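PDB 3GUE: UTP-glucose-1-phosphate uridylyltransferase 2 from Trypanosoma brucei, which probably catalyses the reaction of UTP with alpha-D-glucose 1-phosphate to give UDP-glucose and diphosphate, and is captured here with UDP-glucose bound. Local coordinates for residues Q62-K67 with V229-Y234; L240-E245 with S357-S362; L445-A450 with E465-I470; F107-A112 with K141-K146. All blocks are in the same frame, centred on the assembly; numbering follows the deposited sequence.

Interaction 1 (Q62-K67 with V229-Y234)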
loop_
_atom_site.group_PDB
_atom_site.type_symbol
_atom_site.label_atom_id
_atom_site.label_comp_id
_atom_site.label_asym_id
_atom_site.label_seq_id
_atom_site.Cartn_x
_atom_site.Cartn_y
_atom_site.Cartn_z
ATOM N N GLN A 62 -0.521 -21.974 -8.931
ATOM C CA GLN A 62 -1.131 -23.238 -9.380
ATOM C C GLN A 62 -0.136 -24.389 -9.353
ATOM O O GLN A 62 -0.456 -25.483 -8.868
ATOM C CB GLN A 62 -1.745 -23.112 -10.785
ATOM C CG GLN A 62 -2.910 -24.081 -11.022
ATOM C CD GLN A 62 -3.563 -23.922 -12.384
ATOM N N GLY A 63 1.062 -24.140 -9.880
ATOM C CA GLY A 63 2.165 -25.071 -9.749
ATOM C C GLY A 63 2.359 -25.479 -8.303
ATOM O O GLY A 63 2.088 -26.622 -7.946
ATOM N N ILE A 64 2.741 -24.523 -7.451
ATOM C CA ILE A 64 3.348 -24.817 -6.144
ATOM C C ILE A 64 2.416 -25.321 -5.039
ATOM O O ILE A 64 2.887 -25.866 -4.028
ATOM C CB ILE A 64 4.171 -23.611 -5.610
ATOM C CG1 ILE A 64 3.335 -22.326 -5.577
ATOM C CG2 ILE A 64 5.447 -23.415 -6.442
ATOM C CD1 ILE A 64 3.726 -21.349 -4.455
ATOM N N GLU A 65 1.104 -25.116 -5.218
ATOM C CA GLU A 65 0.099 -25.527 -4.221
ATOM C C GLU A 65 -0.432 -26.954 -4.436
ATOM O O GLU A 65 -0.424 -27.468 -5.545
ATOM C CB GLU A 65 -1.061 -24.526 -4.188
ATOM C CG GLU A 65 -0.706 -23.210 -3.497
ATOM C CD GLU A 65 -1.903 -22.283 -3.305
ATOM O OE1 GLU A 65 -2.975 -22.529 -3.904
ATOM O OE2 GLU A 65 -1.762 -21.298 -2.554
ATOM N N THR A 66 -0.891 -27.586 -3.358
ATOM C CA THR A 66 -1.464 -28.935 -3.435
ATOM C C THR A 66 -2.879 -28.959 -2.841
ATOM O O THR A 66 -3.302 -27.993 -2.198
ATOM C CB THR A 66 -0.574 -29.984 -2.707
ATOM O OG1 THR A 66 -0.549 -29.704 -1.300
ATOM C CG2 THR A 66 0.855 -29.983 -3.266
ATOM N N LYS A 67 -3.610 -30.051 -3.061
ATOM C CA LYS A 67 -4.877 -30.279 -2.364
ATOM C C LYS A 67 -4.617 -30.560 -0.869
ATOM O O LYS A 67 -3.523 -31.000 -0.492
ATOM C CB LYS A 67 -5.652 -31.443 -2.983
ATOM C CG LYS A 67 -6.208 -31.171 -4.400
ATOM C CD LYS A 67 -7.047 -32.323 -4.925
ATOM C CE LYS A 67 -6.191 -33.437 -5.531
ATOM N NZ LYS A 67 -7.020 -34.519 -6.166
ATOM N N VAL A 229 -4.584 -20.712 2.950
ATOM C CA VAL A 229 -3.927 -21.756 3.744
ATOM C C VAL A 229 -2.998 -22.675 2.883
ATOM O O VAL A 229 -1.967 -23.134 3.375
ATOM C CB VAL A 229 -4.918 -22.546 4.642
ATOM C CG1 VAL A 229 -4.170 -23.536 5.553
ATOM C CG2 VAL A 229 -5.769 -21.585 5.483
ATOM N N ARG A 230 -3.323 -22.879 1.601
ATOM C CA ARG A 230 -2.469 -23.702 0.698
ATOM C C ARG A 230 -1.109 -23.026 0.350
ATOM O O ARG A 230 -0.119 -23.708 0.078
ATOM C CB ARG A 230 -3.232 -24.152 -0.574
ATOM C CG ARG A 230 -4.538 -24.928 -0.285
ATOM C CD ARG A 230 -5.125 -25.631 -1.541
ATOM N NE ARG A 230 -5.860 -24.701 -2.400
ATOM C CZ ARG A 230 -7.173 -24.750 -2.646
ATOM N NH1 ARG A 230 -7.941 -25.709 -2.113
ATOM N NH2 ARG A 230 -7.725 -23.827 -3.438
ATOM N N LEU A 231 -1.075 -21.700 0.390
ATOM C CA LEU A 231 0.161 -20.941 0.219
ATOM C C LEU A 231 0.915 -20.895 1.533
ATOM O O LEU A 231 2.151 -20.982 1.586
ATOM C CB LEU A 231 -0.141 -19.530 -0.228
ATOM C CG LEU A 231 1.054 -18.659 -0.632
ATOM C CD1 LEU A 231 2.004 -19.337 -1.673
ATOM C CD2 LEU A 231 0.529 -17.328 -1.149
ATOM N N LEU A 232 0.173 -20.738 2.602
ATOM C CA LEU A 232 0.768 -20.938 3.906
ATOM C C LEU A 232 1.468 -22.289 3.987
ATOM O O LEU A 232 2.613 -22.363 4.439
ATOM C CB LEU A 232 -0.270 -20.787 5.008
ATOM C CG LEU A 232 0.237 -20.997 6.438
ATOM C CD1 LEU A 232 1.564 -20.189 6.657
ATOM C CD2 LEU A 232 -0.849 -20.562 7.379
ATOM N N ASP A 233 0.776 -23.345 3.555
ATOM C CA ASP A 233 1.292 -24.728 3.578
ATOM C C ASP A 233 2.625 -24.789 2.828
ATOM O O ASP A 233 3.591 -25.344 3.324
ATOM C CB ASP A 233 0.302 -25.701 2.906
ATOM C CG ASP A 233 -0.901 -26.053 3.769
ATOM O OD1 ASP A 233 -0.928 -25.756 4.977
ATOM O OD2 ASP A 233 -1.831 -26.679 3.224
ATOM N N TYR A 234 2.648 -24.186 1.637
ATOM C CA TYR A 234 3.830 -24.111 0.782
ATOM C C TYR A 234 5.023 -23.425 1.428
ATOM O O TYR A 234 6.149 -23.937 1.372
ATOM C CB TYR A 234 3.511 -23.387 -0.511
ATOM C CG TYR A 234 4.745 -23.146 -1.361
ATOM C CD1 TYR A 234 5.353 -24.199 -2.044
ATOM C CD2 TYR A 234 5.316 -21.870 -1.456
ATOM C CE1 TYR A 234 6.475 -24.003 -2.802
ATOM C CE2 TYR A 234 6.450 -21.654 -2.218
ATOM C CZ TYR A 234 7.026 -22.741 -2.899
ATOM O OH TYR A 234 8.151 -22.564 -3.686
HETATM O O HOH W 1 -0.134 -26.029 -0.762
HETATM O O HOH W 2 -1.553 -27.823 1.052
#

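Interaction 2 (L240-E245 with S357-S362)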
loop_
_atom_site.group_PDB
_atom_site.type_symbol
_atom_site.label_atom_id
_atom_site.label_comp_id
_atom_site.label_asym_id
_atom_site.label_seq_id
_atom_site.Cartn_x
_atom_site.Cartn_y
_atom_site.Cartn_z
ATOM N N LEU A 240 10.301 -21.222 4.524
ATOM C CA LEU A 240 10.559 -19.829 4.136
ATOM C C LEU A 240 10.315 -18.894 5.304
ATOM O O LEU A 240 9.387 -19.136 6.087
ATOM C CB LEU A 240 9.612 -19.396 3.009
ATOM C CG LEU A 240 9.530 -20.153 1.686
ATOM C CD1 LEU A 240 8.676 -19.348 0.731
ATOM C CD2 LEU A 240 10.919 -20.379 1.141
ATOM N N GLY A 241 11.141 -17.844 5.413
ATOM C CA GLY A 241 10.919 -16.777 6.379
ATOM C C GLY A 241 9.989 -15.694 5.855
ATOM O O GLY A 241 9.346 -14.967 6.619
ATOM N N PHE A 242 9.920 -15.600 4.535
ATOM C CA PHE A 242 9.252 -14.500 3.873
ATOM C C PHE A 242 8.791 -14.988 2.497
ATOM O O PHE A 242 9.569 -15.588 1.737
ATOM C CB PHE A 242 10.257 -13.347 3.780
ATOM C CG PHE A 242 9.782 -12.126 3.020
ATOM C CD1 PHE A 242 9.450 -10.956 3.704
ATOM C CD2 PHE A 242 9.761 -12.123 1.648
ATOM C CE1 PHE A 242 9.074 -9.799 3.001
ATOM C CE2 PHE A 242 9.342 -11.000 0.920
ATOM C CZ PHE A 242 9.014 -9.821 1.593
ATOM N N LEU A 243 7.501 -14.784 2.226
ATOM C CA LEU A 243 6.918 -15.014 0.937
ATOM C C LEU A 243 6.186 -13.750 0.480
ATOM O O LEU A 243 5.311 -13.253 1.175
ATOM C CB LEU A 243 5.978 -16.214 0.972
ATOM C CG LEU A 243 5.466 -16.783 -0.364
ATOM C CD1 LEU A 243 5.169 -18.255 -0.216
ATOM C CD2 LEU A 243 4.230 -16.043 -0.946
ATOM N N MET A 244 6.555 -13.244 -0.694
ATOM C CA MET A 244 5.858 -12.118 -1.345
ATOM C C MET A 244 4.938 -12.574 -2.484
ATOM O O MET A 244 5.391 -13.261 -3.394
ATOM C CB MET A 244 6.907 -11.171 -1.947
ATOM C CG MET A 244 6.295 -10.056 -2.794
ATOM S SD MET A 244 7.513 -9.041 -3.629
ATOM C CE MET A 244 8.296 -8.212 -2.240
ATOM N N GLU A 245 3.659 -12.183 -2.463
ATOM C CA GLU A 245 2.787 -12.434 -3.603
ATOM C C GLU A 245 3.019 -11.316 -4.624
ATOM O O GLU A 245 3.079 -10.158 -4.234
ATOM C CB GLU A 245 1.295 -12.487 -3.191
ATOM C CG GLU A 245 0.913 -13.460 -2.074
ATOM C CD GLU A 245 -0.601 -13.621 -1.988
ATOM O OE1 GLU A 245 -1.318 -12.769 -2.577
ATOM O OE2 GLU A 245 -1.074 -14.611 -1.375
ATOM N N SER A 357 15.187 -9.488 0.672
ATOM C CA SER A 357 16.605 -9.941 0.688
ATOM C C SER A 357 17.197 -10.192 2.084
ATOM O O SER A 357 18.273 -10.786 2.217
ATOM C CB SER A 357 17.513 -8.971 -0.076
ATOM O OG SER A 357 17.737 -7.768 0.643
ATOM N N LEU A 358 16.505 -9.744 3.121
ATOM C CA LEU A 358 17.055 -9.775 4.489
ATOM C C LEU A 358 16.820 -11.099 5.215
ATOM O O LEU A 358 17.641 -11.532 6.024
ATOM C CB LEU A 358 16.493 -8.617 5.298
ATOM C CG LEU A 358 16.744 -7.218 4.771
ATOM C CD1 LEU A 358 16.124 -6.233 5.723
ATOM C CD2 LEU A 358 18.238 -6.939 4.600
ATOM N N PHE A 359 15.691 -11.738 4.915
ATOM C CA PHE A 359 15.362 -13.064 5.453
ATOM C C PHE A 359 16.257 -14.128 4.819
ATOM O O PHE A 359 16.592 -14.035 3.621
ATOM C CB PHE A 359 13.877 -13.381 5.214
ATOM C CG PHE A 359 12.936 -12.747 6.223
ATOM C CD1 PHE A 359 12.617 -13.414 7.422
ATOM C CD2 PHE A 359 12.360 -11.491 5.982
ATOM C CE1 PHE A 359 11.745 -12.842 8.348
ATOM C CE2 PHE A 359 11.479 -10.912 6.910
ATOM C CZ PHE A 359 11.159 -11.590 8.091
ATOM N N ASP A 360 16.644 -15.131 5.610
ATOM C CA ASP A 360 17.497 -16.203 5.110
ATOM C C ASP A 360 16.865 -16.940 3.935
ATOM O O ASP A 360 17.521 -17.171 2.926
ATOM C CB ASP A 360 17.884 -17.211 6.211
ATOM C CG ASP A 360 18.907 -18.272 5.720
ATOM O OD1 ASP A 360 19.638 -18.027 4.727
ATOM O OD2 ASP A 360 18.991 -19.362 6.326
ATOM N N ARG A 361 15.598 -17.307 4.061
ATOM C CA ARG A 361 14.919 -18.035 2.992
ATOM C C ARG A 361 13.664 -17.265 2.586
ATOM O O ARG A 361 12.686 -17.191 3.350
ATOM C CB ARG A 361 14.572 -19.443 3.453
ATOM C CG ARG A 361 15.761 -20.305 3.827
ATOM C CD ARG A 361 15.290 -21.641 4.365
ATOM N NE ARG A 361 14.516 -22.334 3.330
ATOM C CZ ARG A 361 15.076 -23.070 2.376
ATOM N NH1 ARG A 361 16.404 -23.220 2.361
ATOM N NH2 ARG A 361 14.318 -23.655 1.458
ATOM N N SER A 362 13.704 -16.677 1.392
ATOM C CA SER A 362 12.621 -15.847 0.934
ATOM C C SER A 362 12.255 -16.208 -0.504
ATOM O O SER A 362 13.081 -16.723 -1.252
ATOM C CB SER A 362 12.956 -14.357 1.109
ATOM O OG SER A 362 13.803 -13.900 0.085
#

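Interaction 3 (L445-A450 with E465-I470)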
loop_
_atom_site.group_PDB
_atom_site.type_symbol
_atom_site.label_atom_id
_atom_site.label_comp_id
_atom_site.label_asym_id
_atom_site.label_seq_id
_atom_site.Cartn_x
_atom_site.Cartn_y
_atom_site.Cartn_z
ATOM N N LEU A 445 -11.823 19.714 -17.378
ATOM C CA LEU A 445 -12.984 19.535 -16.472
ATOM C C LEU A 445 -14.141 18.737 -17.105
ATOM O O LEU A 445 -14.667 19.115 -18.143
ATOM C CB LEU A 445 -13.482 20.879 -15.932
ATOM C CG LEU A 445 -12.599 21.587 -14.896
ATOM C CD1 LEU A 445 -12.887 23.085 -14.865
ATOM C CD2 LEU A 445 -12.773 20.950 -13.491
ATOM N N VAL A 446 -14.535 17.648 -16.440
ATOM C CA VAL A 446 -15.488 16.672 -16.980
ATOM C C VAL A 446 -16.313 16.134 -15.828
ATOM O O VAL A 446 -15.804 15.919 -14.718
ATOM C CB VAL A 446 -14.762 15.504 -17.766
ATOM C CG1 VAL A 446 -15.656 14.314 -18.019
ATOM C CG2 VAL A 446 -14.155 16.003 -19.087
ATOM N N GLU A 447 -17.601 15.933 -16.102
ATOM C CA GLU A 447 -18.570 15.504 -15.092
ATOM C C GLU A 447 -19.530 14.436 -15.651
ATOM O O GLU A 447 -20.380 14.743 -16.492
ATOM C CB GLU A 447 -19.346 16.712 -14.563
ATOM C CG GLU A 447 -18.532 17.707 -13.696
ATOM C CD GLU A 447 -19.362 18.860 -13.162
ATOM O OE1 GLU A 447 -20.614 18.753 -13.093
ATOM O OE2 GLU A 447 -18.760 19.892 -12.802
ATOM N N PHE A 448 -19.368 13.193 -15.193
ATOM C CA PHE A 448 -20.313 12.108 -15.496
ATOM C C PHE A 448 -21.633 12.347 -14.804
ATOM O O PHE A 448 -21.661 12.803 -13.664
ATOM C CB PHE A 448 -19.778 10.738 -15.048
ATOM C CG PHE A 448 -18.640 10.235 -15.879
ATOM C CD1 PHE A 448 -18.865 9.731 -17.166
ATOM C CD2 PHE A 448 -17.340 10.276 -15.388
ATOM C CE1 PHE A 448 -17.805 9.274 -17.950
ATOM C CE2 PHE A 448 -16.249 9.812 -16.169
ATOM C CZ PHE A 448 -16.485 9.316 -17.446
ATOM N N GLY A 449 -22.716 12.052 -15.521
ATOM C CA GLY A 449 -24.039 11.938 -14.942
ATOM C C GLY A 449 -24.312 10.459 -14.716
ATOM O O GLY A 449 -23.379 9.669 -14.520
ATOM N N ALA A 450 -25.588 10.089 -14.781
ATOM C CA ALA A 450 -26.051 8.768 -14.365
ATOM C C ALA A 450 -26.103 7.726 -15.495
ATOM O O ALA A 450 -26.313 8.052 -16.675
ATOM C CB ALA A 450 -27.419 8.881 -13.638
ATOM N N GLU A 465 -13.710 26.091 -20.607
ATOM C CA GLU A 465 -13.631 26.358 -19.174
ATOM C C GLU A 465 -14.808 25.743 -18.432
ATOM O O GLU A 465 -14.628 25.202 -17.343
ATOM C CB GLU A 465 -13.501 27.859 -18.883
ATOM C CG GLU A 465 -12.259 28.503 -19.508
ATOM C CD GLU A 465 -10.973 28.203 -18.756
ATOM O OE1 GLU A 465 -11.039 27.703 -17.618
ATOM O OE2 GLU A 465 -9.889 28.489 -19.302
ATOM N N GLU A 466 -16.001 25.813 -19.033
ATOM C CA GLU A 466 -17.204 25.196 -18.455
ATOM C C GLU A 466 -17.045 23.666 -18.354
ATOM O O GLU A 466 -16.565 23.018 -19.301
ATOM C CB GLU A 466 -18.484 25.605 -19.220
ATOM C CG GLU A 466 -18.597 25.104 -20.671
ATOM C CD GLU A 466 -19.764 25.732 -21.433
ATOM O OE1 GLU A 466 -19.515 26.616 -22.284
ATOM O OE2 GLU A 466 -20.929 25.357 -21.177
ATOM N N PRO A 467 -17.392 23.069 -17.191
ATOM C CA PRO A 467 -17.345 21.609 -17.182
ATOM C C PRO A 467 -18.128 20.959 -18.320
ATOM O O PRO A 467 -19.223 21.398 -18.661
ATOM C CB PRO A 467 -17.969 21.244 -15.831
ATOM C CG PRO A 467 -17.627 22.394 -14.968
ATOM C CD PRO A 467 -17.781 23.603 -15.869
ATOM N N LEU A 468 -17.530 19.934 -18.909
ATOM C CA LEU A 468 -18.194 19.054 -19.860
ATOM C C LEU A 468 -19.053 18.017 -19.122
ATOM O O LEU A 468 -18.534 17.135 -18.408
ATOM C CB LEU A 468 -17.138 18.361 -20.735
ATOM C CG LEU A 468 -17.482 17.259 -21.746
ATOM C CD1 LEU A 468 -18.498 17.767 -22.771
ATOM C CD2 LEU A 468 -16.217 16.808 -22.447
ATOM N N ILE A 469 -20.366 18.124 -19.284
ATOM C CA ILE A 469 -21.251 17.155 -18.643
ATOM C C ILE A 469 -21.481 16.015 -19.611
ATOM O O ILE A 469 -21.768 16.237 -20.792
ATOM C CB ILE A 469 -22.596 17.764 -18.153
ATOM C CG1 ILE A 469 -22.353 18.805 -17.065
ATOM C CG2 ILE A 469 -23.510 16.677 -17.576
ATOM C CD1 ILE A 469 -23.392 19.829 -17.026
ATOM N N ILE A 470 -21.309 14.795 -19.120
ATOM C CA ILE A 470 -21.648 13.628 -19.919
ATOM C C ILE A 470 -23.074 13.191 -19.551
ATOM O O ILE A 470 -23.317 12.657 -18.465
ATOM C CB ILE A 470 -20.592 12.462 -19.792
ATOM C CG1 ILE A 470 -19.150 12.964 -20.023
ATOM C CG2 ILE A 470 -20.952 11.302 -20.732
ATOM C CD1 ILE A 470 -18.884 13.643 -21.412
#

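Interaction 4 (F107-A112 with K141-K146)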
loop_
_atom_site.group_PDB
_atom_site.type_symbol
_atom_site.label_atom_id
_atom_site.label_comp_id
_atom_site.label_asym_id
_atom_site.label_seq_id
_atom_site.Cartn_x
_atom_site.Cartn_y
_atom_site.Cartn_z
ATOM N N PHE A 107 -13.513 0.903 2.990
ATOM C CA PHE A 107 -12.490 -0.149 2.850
ATOM C C PHE A 107 -12.523 -0.933 4.177
ATOM O O PHE A 107 -12.388 -2.152 4.189
ATOM C CB PHE A 107 -11.074 0.434 2.641
ATOM C CG PHE A 107 -10.757 0.903 1.211
ATOM C CD1 PHE A 107 -10.178 0.036 0.284
ATOM C CD2 PHE A 107 -10.996 2.222 0.823
ATOM C CE1 PHE A 107 -9.875 0.468 -1.018
ATOM C CE2 PHE A 107 -10.693 2.667 -0.474
ATOM C CZ PHE A 107 -10.134 1.793 -1.394
ATOM N N LEU A 108 -12.760 -0.221 5.289
ATOM C CA LEU A 108 -12.661 -0.821 6.619
ATOM C C LEU A 108 -13.862 -1.701 6.953
ATOM O O LEU A 108 -13.720 -2.703 7.658
ATOM C CB LEU A 108 -12.390 0.250 7.704
ATOM C CG LEU A 108 -11.931 -0.189 9.107
ATOM C CD1 LEU A 108 -10.799 -1.256 9.114
ATOM C CD2 LEU A 108 -11.522 1.048 9.886
ATOM N N ASP A 109 -15.041 -1.311 6.461
ATOM C CA ASP A 109 -16.229 -2.175 6.422
ATOM C C ASP A 109 -15.897 -3.506 5.780
ATOM O O ASP A 109 -16.063 -4.549 6.413
ATOM C CB ASP A 109 -17.369 -1.519 5.632
ATOM C CG ASP A 109 -18.078 -0.468 6.419
ATOM O OD1 ASP A 109 -18.550 -0.796 7.543
ATOM O OD2 ASP A 109 -18.142 0.681 5.916
ATOM N N PHE A 110 -15.431 -3.466 4.526
ATOM C CA PHE A 110 -15.001 -4.687 3.804
ATOM C C PHE A 110 -13.952 -5.553 4.525
ATOM O O PHE A 110 -14.111 -6.768 4.575
ATOM C CB PHE A 110 -14.630 -4.390 2.346
ATOM C CG PHE A 110 -15.827 -4.148 1.470
ATOM C CD1 PHE A 110 -16.704 -5.190 1.182
ATOM C CD2 PHE A 110 -16.090 -2.872 0.942
ATOM C CE1 PHE A 110 -17.844 -4.984 0.378
ATOM C CE2 PHE A 110 -17.205 -2.652 0.143
ATOM C CZ PHE A 110 -18.090 -3.712 -0.152
ATOM N N THR A 111 -12.964 -4.915 5.167
ATOM C CA THR A 111 -11.958 -5.607 5.999
ATOM C C THR A 111 -12.584 -6.289 7.232
ATOM O O THR A 111 -12.288 -7.449 7.497
ATOM C CB THR A 111 -10.816 -4.626 6.461
ATOM O OG1 THR A 111 -10.073 -4.173 5.322
ATOM C CG2 THR A 111 -9.863 -5.291 7.452
ATOM N N ALA A 112 -13.437 -5.562 7.961
ATOM C CA ALA A 112 -14.154 -6.110 9.123
ATOM C C ALA A 112 -15.104 -7.261 8.763
ATOM O O ALA A 112 -15.235 -8.229 9.521
ATOM C CB ALA A 112 -14.922 -5.020 9.870
ATOM N N LYS A 141 -10.393 4.109 15.283
ATOM C CA LYS A 141 -11.011 3.628 16.512
ATOM C C LYS A 141 -12.485 4.022 16.558
ATOM O O LYS A 141 -13.339 3.166 16.810
ATOM C CB LYS A 141 -10.289 4.146 17.768
ATOM C CG LYS A 141 -10.836 3.514 19.048
ATOM C CD LYS A 141 -10.021 3.848 20.295
ATOM C CE LYS A 141 -10.664 3.218 21.474
ATOM N NZ LYS A 141 -9.699 3.086 22.591
ATOM N N ASN A 142 -12.792 5.292 16.265
ATOM C CA ASN A 142 -14.179 5.748 16.380
ATOM C C ASN A 142 -15.076 5.105 15.330
ATOM O O ASN A 142 -16.219 4.739 15.645
ATOM C CB ASN A 142 -14.319 7.271 16.378
ATOM C CG ASN A 142 -15.525 7.742 17.214
ATOM O OD1 ASN A 142 -15.496 7.688 18.463
ATOM N ND2 ASN A 142 -16.592 8.185 16.535
ATOM N N PHE A 143 -14.551 4.944 14.104
ATOM C CA PHE A 143 -15.257 4.187 13.064
ATOM C C PHE A 143 -15.646 2.774 13.511
ATOM O O PHE A 143 -16.768 2.301 13.252
ATOM C CB PHE A 143 -14.482 4.098 11.743
ATOM C CG PHE A 143 -15.258 3.365 10.655
ATOM C CD1 PHE A 143 -16.095 4.062 9.801
ATOM C CD2 PHE A 143 -15.176 1.973 10.525
ATOM C CE1 PHE A 143 -16.840 3.407 8.833
ATOM C CE2 PHE A 143 -15.924 1.311 9.561
ATOM C CZ PHE A 143 -16.764 2.036 8.710
ATOM N N LEU A 144 -14.715 2.084 14.144
ATOM C CA LEU A 144 -14.974 0.697 14.558
ATOM C C LEU A 144 -16.003 0.510 15.686
ATOM O O LEU A 144 -16.267 -0.621 16.063
ATOM C CB LEU A 144 -13.662 -0.058 14.840
ATOM C CG LEU A 144 -12.763 -0.315 13.608
ATOM C CD1 LEU A 144 -11.383 -0.887 13.992
ATOM C CD2 LEU A 144 -13.467 -1.196 12.536
ATOM N N ARG A 145 -16.585 1.603 16.209
ATOM C CA ARG A 145 -17.720 1.523 17.124
ATOM C C ARG A 145 -18.848 0.693 16.526
ATOM O O ARG A 145 -19.519 -0.038 17.246
ATOM C CB ARG A 145 -18.268 2.903 17.483
ATOM C CG ARG A 145 -17.461 3.634 18.515
ATOM C CD ARG A 145 -18.221 4.820 19.059
ATOM N NE ARG A 145 -17.351 5.654 19.883
ATOM C CZ ARG A 145 -17.138 5.441 21.173
ATOM N NH1 ARG A 145 -17.721 4.410 21.790
ATOM N NH2 ARG A 145 -16.349 6.261 21.854
ATOM N N LYS A 146 -19.026 0.836 15.207
ATOM C CA LYS A 146 -19.909 0.016 14.383
ATOM C C LYS A 146 -19.644 -1.492 14.485
ATOM O O LYS A 146 -20.548 -2.266 14.273
ATOM C CB LYS A 146 -19.763 0.448 12.919
ATOM C CG LYS A 146 -20.723 -0.192 11.956
ATOM C CD LYS A 146 -20.413 0.313 10.544
ATOM C CE LYS A 146 -21.523 -0.027 9.580
ATOM N NZ LYS A 146 -21.056 0.405 8.236
HETATM O O HOH W 3 -19.642 2.757 6.399
#

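Interaction 1 (Q62-K67 with V229-Y234)
Ile64, at the end of helix 61-64, presses its side chain onto the ring of Tyr234, and here the fit is tight. Its CD1 sits 3.5 Å from the centroid of the Tyr234 ring and 17° off the normal, a CH-pi contact over one face, while its CB and CG2 cover the CE1 side of that ring. CG1 lies between the backbone N and the carbonyl carbon (chi1 54°), and CD1 beyond it also reaches Leu231 CD1, 3.8 Å away. From Glu65, where the chain leaves the helix, charge and water take over. Glu65 OE1 lies at the guanidinium edge of Arg230, 3.9 Å from its NE, a long salt bridge with the two planes 69° apart. Glu65 CD rests 3.6 Å from Arg230 CB. On the solvent side two waters span the gap: one accepts from Thr66 N and donates to Arg230 O, the other accepts from Thr66 OG1 and donates to Asp233 OD2. At the far end of the ring, Tyr234 OH hydrogen-bonds to Glu363 and Lys238. Helix 229-237 itself lies on the central mixed sheet of this GT-A-type domain, with Leu231 and Tyr234 on Leu243 of strand 242-248 and Leu232 against helix 71-74.

Interaction 2 (L240-E245 with S357-S362)
Phe359 packs against Gly241 and Phe242, and its side chain can be followed outward from the backbone. CB lies 3.9 Å from Phe242 CB. CG, turned beside its own backbone N (chi1 -81°), comes 3.7 Å from the same Phe242 CB. From there the ring divides its contacts. On one side CD2 and CE2 meet Phe242 CB and CD1, with CD2 3.6 Å from Phe242 CB; on the other CD1 and CE1 lie beneath Gly241 O, which stands over the ring face near its rim, 3.6 Å from Phe359 CE1. CZ, at the tip, is still 4.1 Å from Gly241 O. The two phenyl planes are inclined at 32°. The backbones meet where strand 362-366 joins strand 242-248 in parallel, as one of the two edge strands of the central GT-A sheet. Arg361 O takes a hydrogen bond from Gly241 N at 2.7 Å and a weak one from Phe242 N. One residue on, Ser362 CA makes a CH...O contact of 3.2 Å with Phe242 O, and Ser362 OG bonds back to Ile356 O.

Interaction 3 (L445-A450 with E465-I470)
Val446 is the knob that sits between Leu468 and Ile470 on the inner face of this strand pair. Its two methyls part: CG2, beside the backbone N, leans on Leu468 CD2 at 4.0 Å, and CG1, anti to that N (chi1 165°), reaches Ile470 CG1 at 4.2 Å. Ile470 in turn fills the hollow between Val446 and Phe448, its CB 4.2 Å from Phe448 CD1 as the two side chains run side by side. Ile460 and Leu426 close around the same apolar surface. The strands themselves run parallel with an angle of 19° between them. Their backbone hydrogen bonds are given by each strand in turn: Leu468 N to Leu445 O, Glu447 N to Leu468 O, Ile470 N to Glu447 O at 2.8 Å, and Gly449 N to Ile470 O. They are matching strands on successive turns of the C-terminal left-handed parallel beta-helix, the fold known from eukaryotic UDP-glucose pyrophosphorylases. On the outer face the relief is different. Glu447, extended beyond CG, lies alongside Pro467 and lays OE2 against the ring, 3.4 Å from Pro467 CB. OE1 has a weak, long ion pair with Lys428. At the start of the pair, Leu445 CD1 packs against Glu465 O, and Asn462 ND2 bonds to both Leu445 O and Glu466 O.

Interaction 4 (F107-A112 with K141-K146)
Phe143 is the first residue of 141-146 to reach helix 107-122, and it touches two successive residues there. Its CG stands anti to the backbone N (chi1 -177°), pointing the ring across the gap. CD2 brushes Leu108 CD2 at 3.8 Å as the two side chains slide past each other in opposite directions. At the far end CZ meets the carboxylate of Asp109: OD2 is 3.4 Å from CZ, near the plane at the ring edge, with ring and carboxylate planes 67° apart, which would bring the slightly positive ring hydrogens to the acid. Leu144 comes next, where the helix tightens into a 3-10 turn, and its side chain crosses that of Leu108 at about a right angle, with Leu144 CD2 3.9 Å from Leu108 CG. Both leucines also rest on Leu130 of strand 128-132, so the contact joins two helices over one strand of the Rossmann-like, nucleotide-binding part of the GT-A fold; the Leu108 side chain is about 5 Å from that of Asn83, which binds UDP-glucose. Last in line, Lys146 reaches across fully extended and gives NZ to Asp109 OD1 in a 2.9 Å salt bridge, met on the syn side and 34° out of the carboxylate plane. Asp109 is buried and gripped further: OD1 bonds to Tyr147 OH, OD2 to Thr106 N, and a water donates to OD2 at 2.6 Å while weakly accepting from Lys146 NZ.

From the N terminus, residues 62-67 come first, and 229-234 closes the long loop of interaction 1 on them. Interaction 4 is nested inside that loop, joining helix 107-122 to the end of helix 137-143 over strand 128-132. Interactions 1 and 2 are in series but touch: helix 229-237 leads straight into strand 242-248, and Leu231 CD2 packs on Glu245 OE2 at 3.2 Å. Interaction 2 then brings the chain back at 357-362 to add an edge strand of the central sheet. Interaction 3 closes last, a short loop within the C-terminal beta-helix, its centre about 48 Å from those of interactions 1 and 2. None of the four loops cross.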